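Local coordinates for plasmin and fibronectin-binding protein A (Streptococcus pneumoniae, PDB 4MR0) that acts as a surface adhesin and invasin, binding human fibronectin, plasmin, plasminogen and serum albumin, at residues A[302-314]-A[322-336]. Numbering follows the deposited sequence.
Sequences KESIQIEPLTRKG and DGKKSENVTIQNSYF. With MN (manganese (II) ion), chain G.
Inside one coil of the right-handed parallel beta-helix that forms this part of the adhesin, Ile305 points across the core at Ile331 and Phe336, and Ile307 mainly at Val329. Ile305 CD1 touches Ile331 CG2 tip to tip at 3.8 Å and lies in the ring plane of Phe336 at its edge, 3.7 Å from CE2; the side chain reaches this far because it is extended beyond CG1 (chi2 179°). Ile307 CD1 likewise meets Val329 CG1 at 3.9 Å, its CG2 packing near Ser326 CB. Where the chain returns, backbone bonds join the two segments: Leu310 N donates to Lys324 O at 2.7 Å. The return bond, Gly323 N to Leu310 O, is weak, bent to 131°.

The strand's alternation turns Gln306 and Glu308 outward to manganese. Glu308 grips it through both carboxylate oxygens, OE2 being nearer (2.3 Å) than OE1 (2.6 Å); Gln306 OE1, Gly314 O and Gln271 OE1 complete the protein ligands. Thr311 OG1 accepts from Gly314 N in an ST motif, consistent with positioning that carbonyl.

Strand 306-308 pairs in parallel with 270-273, while 329-337 lies between 278-289 and 364-372; Ile364 touches both Ile307 and Val329, continuing the core into the next coil.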
ATOM      1  N   LYS A 302       1.629  -1.294   9.099  1.00 25.56           N
ATOM      2  CA  LYS A 302       0.187  -1.198   8.914  1.00 24.65           C
ATOM      3  C   LYS A 302      -0.255  -0.473   7.645  1.00 22.43           C
ATOM      4  O   LYS A 302      -0.666   0.687   7.695  1.00 21.80           O
ATOM      5  CB  LYS A 302      -0.451  -0.532  10.138  1.00 25.39           C
ATOM      6  CG  LYS A 302      -0.399  -1.389  11.395  1.00 27.63           C
ATOM      7  CD  LYS A 302      -0.933  -2.791  11.118  1.00 30.02           C
ATOM      8  CE  LYS A 302      -1.088  -3.599  12.396  1.00 34.23           C
ATOM      9  NZ  LYS A 302       0.180  -3.640  13.183  1.00 35.77           N
ATOM     10  N   GLU A 303      -0.179  -1.173   6.516  1.00 19.22           N
ATOM     11  CA  GLU A 303      -0.581  -0.617   5.227  1.00 18.31           C
ATOM     12  C   GLU A 303      -2.106  -0.613   5.142  1.00 17.30           C
ATOM     13  O   GLU A 303      -2.750  -1.567   5.577  1.00 17.82           O
ATOM     14  CB  GLU A 303      -0.014  -1.469   4.081  1.00 16.71           C
ATOM     15  CG  GLU A 303       1.502  -1.666   4.105  1.00 18.03           C
ATOM     16  CD  GLU A 303       1.937  -2.905   4.876  1.00 19.83           C
ATOM     17  OE1 GLU A 303       1.082  -3.558   5.519  1.00 21.02           O
ATOM     18  OE2 GLU A 303       3.143  -3.227   4.839  1.00 20.53           O
ATOM     19  N   SER A 304      -2.690   0.446   4.588  1.00 17.57           N
ATOM     20  CA  SER A 304      -4.148   0.506   4.461  1.00 15.89           C
ATOM     21  C   SER A 304      -4.652  -0.561   3.489  1.00 14.65           C
ATOM     22  O   SER A 304      -5.758  -1.096   3.643  1.00 12.94           O
ATOM     23  CB  SER A 304      -4.576   1.900   4.018  1.00 19.24           C
ATOM     24  OG  SER A 304      -4.257   2.828   5.046  1.00 22.89           O
ATOM     25  N   ILE A 305      -3.845  -0.855   2.476  1.00 13.62           N
ATOM     26  CA  ILE A 305      -4.164  -1.915   1.532  1.00 12.54           C
ATOM     27  C   ILE A 305      -2.912  -2.773   1.443  1.00 12.64           C
ATOM     28  O   ILE A 305      -1.906  -2.371   0.857  1.00 14.44           O
ATOM     29  CB  ILE A 305      -4.501  -1.395   0.123  1.00 14.00           C
ATOM     30  CG1 ILE A 305      -5.766  -0.529   0.167  1.00 13.85           C
ATOM     31  CG2 ILE A 305      -4.730  -2.582  -0.813  1.00 11.26           C
ATOM     32  CD1 ILE A 305      -6.153   0.058  -1.189  1.00 15.92           C
ATOM     33  N   GLN A 306      -2.970  -3.947   2.053  1.00 12.55           N
ATOM     34  CA  GLN A 306      -1.845  -4.862   2.037  1.00 12.87           C
ATOM     35  C   GLN A 306      -2.108  -5.933   0.987  1.00 14.39           C
ATOM     36  O   GLN A 306      -3.207  -6.480   0.902  1.00 16.82           O
ATOM     37  CB  GLN A 306      -1.673  -5.502   3.423  1.00 14.80           C
ATOM     38  CG  GLN A 306      -0.538  -6.515   3.519  1.00 15.89           C
ATOM     39  CD  GLN A 306      -0.415  -7.108   4.910  1.00 18.81           C
ATOM     40  OE1 GLN A 306      -1.419  -7.388   5.563  1.00 15.13           O
ATOM     41  NE2 GLN A 306       0.817  -7.307   5.365  1.00 18.11           N
ATOM     42  N   ILE A 307      -1.093  -6.211   0.179  1.00 14.21           N
ATOM     43  CA  ILE A 307      -1.170  -7.218  -0.868  1.00 13.17           C
ATOM     44  C   ILE A 307      -0.067  -8.185  -0.470  1.00 14.72           C
ATOM     45  O   ILE A 307       1.117  -7.845  -0.501  1.00 13.75           O
ATOM     46  CB  ILE A 307      -0.883  -6.594  -2.243  1.00 15.35           C
ATOM     47  CG1 ILE A 307      -1.891  -5.471  -2.510  1.00 14.12           C
ATOM     48  CG2 ILE A 307      -0.953  -7.664  -3.334  1.00 14.70           C
ATOM     49  CD1 ILE A 307      -1.525  -4.592  -3.702  1.00 16.80           C
ATOM     50  N   GLU A 308      -0.448  -9.403  -0.113  1.00 15.49           N
ATOM     51  CA  GLU A 308       0.536 -10.348   0.381  1.00 15.85           C
ATOM     52  C   GLU A 308       0.257 -11.785  -0.018  1.00 15.29           C
ATOM     53  O   GLU A 308      -0.809 -12.103  -0.544  1.00 16.08           O
ATOM     54  CB  GLU A 308       0.516 -10.270   1.906  1.00 17.19           C
ATOM     55  CG  GLU A 308      -0.822 -10.791   2.463  1.00 17.75           C
ATOM     56  CD  GLU A 308      -1.107 -10.368   3.889  1.00 18.24           C
ATOM     57  OE1 GLU A 308      -0.175 -10.380   4.721  1.00 19.07           O
ATOM     58  OE2 GLU A 308      -2.279 -10.039   4.181  1.00 19.87           O
ATOM     59  N   PRO A 309       1.242 -12.670   0.202  1.00 16.14           N
ATOM     60  CA  PRO A 309       1.041 -14.085  -0.129  1.00 16.41           C
ATOM     61  C   PRO A 309       0.202 -14.629   1.025  1.00 15.48           C
ATOM     62  O   PRO A 309       0.085 -13.978   2.064  1.00 15.51           O
ATOM     63  CB  PRO A 309       2.466 -14.649  -0.163  1.00 16.54           C
ATOM     64  CG  PRO A 309       3.216 -13.752   0.776  1.00 17.09           C
ATOM     65  CD  PRO A 309       2.667 -12.381   0.441  1.00 15.59           C
ATOM     66  N   LEU A 310      -0.378 -15.809   0.856  1.00 14.35           N
ATOM     67  CA  LEU A 310      -1.234 -16.373   1.889  1.00 15.53           C
ATOM     68  C   LEU A 310      -0.519 -17.280   2.894  1.00 15.56           C
ATOM     69  O   LEU A 310      -0.238 -18.450   2.608  1.00 16.25           O
ATOM     70  CB  LEU A 310      -2.397 -17.123   1.216  1.00 15.85           C
ATOM     71  CG  LEU A 310      -3.555 -17.657   2.061  1.00 16.75           C
ATOM     72  CD1 LEU A 310      -4.208 -16.536   2.854  1.00 14.88           C
ATOM     73  CD2 LEU A 310      -4.578 -18.310   1.127  1.00 15.14           C
ATOM     74  N   THR A 311      -0.222 -16.721   4.065  1.00 16.06           N
ATOM     75  CA  THR A 311       0.437 -17.454   5.150  1.00 16.77           C
ATOM     76  C   THR A 311      -0.299 -17.125   6.443  1.00 17.58           C
ATOM     77  O   THR A 311      -0.999 -16.119   6.526  1.00 17.48           O
ATOM     78  CB  THR A 311       1.926 -17.041   5.323  1.00 17.07           C
ATOM     79  OG1 THR A 311       2.004 -15.698   5.816  1.00 17.90           O
ATOM     80  CG2 THR A 311       2.668 -17.140   3.992  1.00 16.04           C
ATOM     81  N   ARG A 312      -0.145 -17.968   7.456  1.00 18.40           N
ATOM     82  CA  ARG A 312      -0.817 -17.722   8.722  1.00 20.32           C
ATOM     83  C   ARG A 312      -0.239 -16.485   9.411  1.00 20.83           C
ATOM     84  O   ARG A 312      -0.951 -15.757  10.102  1.00 19.54           O
ATOM     85  CB  ARG A 312      -0.712 -18.968   9.612  1.00 22.07           C
ATOM     86  CG  ARG A 312      -1.462 -20.157   9.023  1.00 24.86           C
ATOM     87  CD  ARG A 312      -1.290 -21.434   9.839  1.00 29.37           C
ATOM     88  NE  ARG A 312      -1.932 -21.358  11.146  1.00 31.82           N
ATOM     89  CZ  ARG A 312      -1.969 -22.370  12.011  1.00 34.98           C
ATOM     90  NH1 ARG A 312      -1.400 -23.529  11.702  1.00 34.31           N
ATOM     91  NH2 ARG A 312      -2.570 -22.225  13.185  1.00 33.32           N
ATOM     92  N   LYS A 313       1.049 -16.239   9.192  1.00 20.04           N
ATOM     93  CA  LYS A 313       1.723 -15.084   9.775  1.00 21.61           C
ATOM     94  C   LYS A 313       1.097 -13.776   9.278  1.00 20.86           C
ATOM     95  O   LYS A 313       0.794 -12.881  10.067  1.00 19.61           O
ATOM     96  CB  LYS A 313       3.212 -15.116   9.415  1.00 25.42           C
ATOM     97  CG  LYS A 313       4.005 -13.902   9.894  1.00 30.57           C
ATOM     98  CD  LYS A 313       4.134 -13.875  11.410  1.00 35.77           C
ATOM     99  CE  LYS A 313       4.805 -12.588  11.886  1.00 38.97           C
ATOM    100  NZ  LYS A 313       6.135 -12.368  11.237  1.00 40.58           N
ATOM    101  N   GLY A 314       0.900 -13.664   7.967  1.00 19.72           N
ATOM    102  CA  GLY A 314       0.304 -12.456   7.422  1.00 18.33           C
ATOM    103  C   GLY A 314      -1.215 -12.500   7.296  1.00 17.98           C
ATOM    104  O   GLY A 314      -1.853 -11.476   7.091  1.00 17.00           O
ATOM    105  N   ASP A 322       0.609 -22.126   2.743  1.00 23.07           N
ATOM    106  CA  ASP A 322       1.609 -22.511   1.748  1.00 24.29           C
ATOM    107  C   ASP A 322       2.181 -21.370   0.908  1.00 22.80           C
ATOM    108  O   ASP A 322       2.839 -21.612  -0.103  1.00 22.50           O
ATOM    109  CB  ASP A 322       1.091 -23.626   0.828  1.00 28.84           C
ATOM    110  CG  ASP A 322      -0.256 -23.316   0.219  1.00 33.79           C
ATOM    111  OD1 ASP A 322      -0.485 -22.156  -0.187  1.00 36.34           O
ATOM    112  OD2 ASP A 322      -1.082 -24.250   0.129  1.00 36.52           O
ATOM    113  N   GLY A 323       1.938 -20.133   1.334  1.00 19.94           N
ATOM    114  CA  GLY A 323       2.479 -18.983   0.628  1.00 18.71           C
ATOM    115  C   GLY A 323       1.942 -18.654  -0.758  1.00 19.15           C
ATOM    116  O   GLY A 323       2.659 -18.064  -1.572  1.00 18.72           O
ATOM    117  N   LYS A 324       0.692 -19.018  -1.031  1.00 17.52           N
ATOM    118  CA  LYS A 324       0.070 -18.737  -2.326  1.00 16.73           C
ATOM    119  C   LYS A 324       0.161 -17.230  -2.608  1.00 14.85           C
ATOM    120  O   LYS A 324      -0.153 -16.409  -1.752  1.00 14.90           O
ATOM    121  CB  LYS A 324      -1.394 -19.183  -2.291  1.00 18.76           C
ATOM    122  CG  LYS A 324      -2.117 -19.123  -3.620  1.00 21.73           C
ATOM    123  CD  LYS A 324      -3.548 -19.604  -3.457  1.00 25.52           C
ATOM    124  CE  LYS A 324      -4.277 -19.618  -4.782  1.00 28.50           C
ATOM    125  NZ  LYS A 324      -4.315 -18.259  -5.385  1.00 34.55           N
ATOM    126  N   LYS A 325       0.590 -16.865  -3.808  1.00 15.41           N
ATOM    127  CA  LYS A 325       0.725 -15.452  -4.139  1.00 15.22           C
ATOM    128  C   LYS A 325      -0.593 -14.800  -4.524  1.00 16.15           C
ATOM    129  O   LYS A 325      -1.585 -15.483  -4.789  1.00 14.53           O
ATOM    130  CB  LYS A 325       1.696 -15.269  -5.304  1.00 15.62           C
ATOM    131  CG  LYS A 325       1.140 -15.713  -6.666  1.00 16.85           C
ATOM    132  CD  LYS A 325       2.116 -15.334  -7.782  1.00 20.86           C
ATOM    133  CE  LYS A 325       1.660 -15.826  -9.147  1.00 22.65           C
ATOM    134  NZ  LYS A 325       2.655 -15.441 -10.201  1.00 25.06           N
ATOM    135  N   SER A 326      -0.593 -13.469  -4.512  1.00 14.52           N
ATOM    136  CA  SER A 326      -1.736 -12.693  -4.961  1.00 14.74           C
ATOM    137  C   SER A 326      -1.259 -12.358  -6.370  1.00 15.25           C
ATOM    138  O   SER A 326      -0.055 -12.242  -6.609  1.00 15.47           O
ATOM    139  CB  SER A 326      -1.918 -11.430  -4.125  1.00 13.21           C
ATOM    140  OG  SER A 326      -2.578 -11.745  -2.915  1.00 14.37           O
ATOM    141  N   GLU A 327      -2.183 -12.197  -7.302  1.00 13.60           N
ATOM    142  CA  GLU A 327      -1.784 -11.971  -8.679  1.00 14.02           C
ATOM    143  C   GLU A 327      -2.827 -11.141  -9.410  1.00 12.62           C
ATOM    144  O   GLU A 327      -4.019 -11.280  -9.158  1.00 14.45           O
ATOM    145  CB  GLU A 327      -1.601 -13.348  -9.323  1.00 14.90           C
ATOM    146  CG  GLU A 327      -1.478 -13.395 -10.823  1.00 18.87           C
ATOM    147  CD  GLU A 327      -1.443 -14.828 -11.329  1.00 20.70           C
ATOM    148  OE1 GLU A 327      -1.785 -15.749 -10.552  1.00 20.75           O
ATOM    149  OE2 GLU A 327      -1.083 -15.035 -12.507  1.00 26.66           O
ATOM    150  N   ASN A 328      -2.374 -10.267 -10.304  1.00 10.94           N
ATOM    151  CA  ASN A 328      -3.278  -9.401 -11.050  1.00 10.84           C
ATOM    152  C   ASN A 328      -4.109  -8.546 -10.090  1.00 10.85           C
ATOM    153  O   ASN A 328      -5.340  -8.582 -10.111  1.00  9.87           O
ATOM    154  CB  ASN A 328      -4.214 -10.222 -11.951  1.00 13.42           C
ATOM    155  CG  ASN A 328      -3.463 -11.177 -12.874  1.00 17.01           C
ATOM    156  OD1 ASN A 328      -2.279 -10.984 -13.160  1.00 18.24           O
ATOM    157  ND2 ASN A 328      -4.160 -12.206 -13.356  1.00 17.07           N
ATOM    158  N   VAL A 329      -3.430  -7.785  -9.236  1.00  8.98           N
ATOM    159  CA  VAL A 329      -4.107  -6.911  -8.290  1.00 10.80           C
ATOM    160  C   VAL A 329      -3.902  -5.485  -8.781  1.00 10.66           C
ATOM    161  O   VAL A 329      -2.780  -5.081  -9.079  1.00 11.19           O
ATOM    162  CB  VAL A 329      -3.520  -7.043  -6.869  1.00 11.20           C
ATOM    163  CG1 VAL A 329      -4.312  -6.171  -5.896  1.00 12.06           C
ATOM    164  CG2 VAL A 329      -3.552  -8.501  -6.426  1.00 11.90           C
ATOM    165  N   THR A 330      -4.990  -4.728  -8.872  1.00 10.86           N
ATOM    166  CA  THR A 330      -4.917  -3.349  -9.343  1.00 11.42           C
ATOM    167  C   THR A 330      -5.658  -2.414  -8.390  1.00 11.35           C
ATOM    168  O   THR A 330      -6.832  -2.632  -8.074  1.00 11.42           O
ATOM    169  CB  THR A 330      -5.562  -3.174 -10.755  1.00  9.71           C
ATOM    170  OG1 THR A 330      -4.903  -4.014 -11.708  1.00 10.86           O
ATOM    171  CG2 THR A 330      -5.438  -1.714 -11.225  1.00 10.41           C
ATOM    172  N   ILE A 331      -4.951  -1.392  -7.928  1.00 11.63           N
ATOM    173  CA  ILE A 331      -5.522  -0.373  -7.056  1.00 11.72           C
ATOM    174  C   ILE A 331      -5.473   0.846  -7.968  1.00 10.99           C
ATOM    175  O   ILE A 331      -4.406   1.194  -8.457  1.00 11.86           O
ATOM    176  CB  ILE A 331      -4.636  -0.103  -5.813  1.00 10.88           C
ATOM    177  CG1 ILE A 331      -4.236  -1.425  -5.150  1.00 10.92           C
ATOM    178  CG2 ILE A 331      -5.401   0.764  -4.810  1.00  7.77           C
ATOM    179  CD1 ILE A 331      -5.410  -2.250  -4.637  1.00 11.12           C
ATOM    180  N   GLN A 332      -6.607   1.498  -8.205  1.00 13.22           N
ATOM    181  CA  GLN A 332      -6.599   2.644  -9.111  1.00 12.32           C
ATOM    182  C   GLN A 332      -7.647   3.702  -8.824  1.00 13.38           C
ATOM    183  O   GLN A 332      -8.667   3.422  -8.206  1.00 12.45           O
ATOM    184  CB  GLN A 332      -6.801   2.159 -10.546  1.00 14.45           C
ATOM    185  CG  GLN A 332      -8.106   1.395 -10.738  1.00 15.35           C
ATOM    186  CD  GLN A 332      -8.375   1.045 -12.185  1.00 20.30           C
ATOM    187  OE1 GLN A 332      -7.461   0.693 -12.932  1.00 21.36           O
ATOM    188  NE2 GLN A 332      -9.640   1.131 -12.589  1.00 20.77           N
ATOM    189  N   ASN A 333      -7.372   4.915  -9.294  1.00 12.41           N
ATOM    190  CA  ASN A 333      -8.283   6.051  -9.161  1.00 15.04           C
ATOM    191  C   ASN A 333      -8.826   6.271  -7.760  1.00 15.53           C
ATOM    192  O   ASN A 333      -9.952   6.748  -7.589  1.00 14.73           O
ATOM    193  CB  ASN A 333      -9.453   5.881 -10.135  1.00 17.11           C
ATOM    194  CG  ASN A 333      -8.997   5.468 -11.525  1.00 18.91           C
ATOM    195  OD1 ASN A 333      -8.027   6.009 -12.054  1.00 17.10           O
ATOM    196  ND2 ASN A 333      -9.699   4.507 -12.123  1.00 17.30           N
ATOM    197  N   SER A 334      -8.021   5.951  -6.753  1.00 15.60           N
ATOM    198  CA  SER A 334      -8.470   6.104  -5.383  1.00 15.91           C
ATOM    199  C   SER A 334      -7.703   7.161  -4.616  1.00 16.92           C
ATOM    200  O   SER A 334      -6.585   7.522  -4.971  1.00 18.45           O
ATOM    201  CB  SER A 334      -8.394   4.755  -4.665  1.00 14.28           C
ATOM    202  OG  SER A 334      -9.253   3.821  -5.296  1.00 13.07           O
ATOM    203  N   TYR A 335      -8.323   7.655  -3.552  1.00 18.29           N
ATOM    204  CA  TYR A 335      -7.728   8.691  -2.730  1.00 17.92           C
ATOM    205  C   TYR A 335      -7.365   8.180  -1.339  1.00 16.79           C
ATOM    206  O   TYR A 335      -8.119   7.429  -0.721  1.00 17.09           O
ATOM    207  CB  TYR A 335      -8.699   9.878  -2.642  1.00 19.63           C
ATOM    208  CG  TYR A 335      -8.284  10.961  -1.681  1.00 21.87           C
ATOM    209  CD1 TYR A 335      -8.493  10.817  -0.309  1.00 21.84           C
ATOM    210  CD2 TYR A 335      -7.674  12.130  -2.139  1.00 23.27           C
ATOM    211  CE1 TYR A 335      -8.104  11.806   0.583  1.00 23.94           C
ATOM    212  CE2 TYR A 335      -7.280  13.130  -1.252  1.00 22.87           C
ATOM    213  CZ  TYR A 335      -7.497  12.959   0.107  1.00 23.89           C
ATOM    214  OH  TYR A 335      -7.094  13.924   0.998  1.00 23.29           O
ATOM    215  N   PHE A 336      -6.198   8.596  -0.856  1.00 14.96           N
ATOM    216  CA  PHE A 336      -5.722   8.192   0.456  1.00 16.46           C
ATOM    217  C   PHE A 336      -5.326   9.418   1.266  1.00 16.77           C
ATOM    218  O   PHE A 336      -4.492  10.216   0.829  1.00 16.99           O
ATOM    219  CB  PHE A 336      -4.524   7.249   0.310  1.00 13.56           C
ATOM    220  CG  PHE A 336      -4.818   6.026  -0.511  1.00 13.94           C
ATOM    221  CD1 PHE A 336      -4.956   6.115  -1.899  1.00 13.30           C
ATOM    222  CD2 PHE A 336      -4.977   4.784   0.100  1.00 12.77           C
ATOM    223  CE1 PHE A 336      -5.247   4.984  -2.660  1.00 14.99           C
ATOM    224  CE2 PHE A 336      -5.270   3.643  -0.656  1.00 13.16           C
ATOM    225  CZ  PHE A 336      -5.405   3.745  -2.036  1.00 12.73           C
TER
HETATM  226 MN    MN G 705      -1.908  -9.423   6.361  1.00 23.86          MN
HETATM  227  O   HOH W   1      -1.424 -20.304   1.097  1.00 32.71           O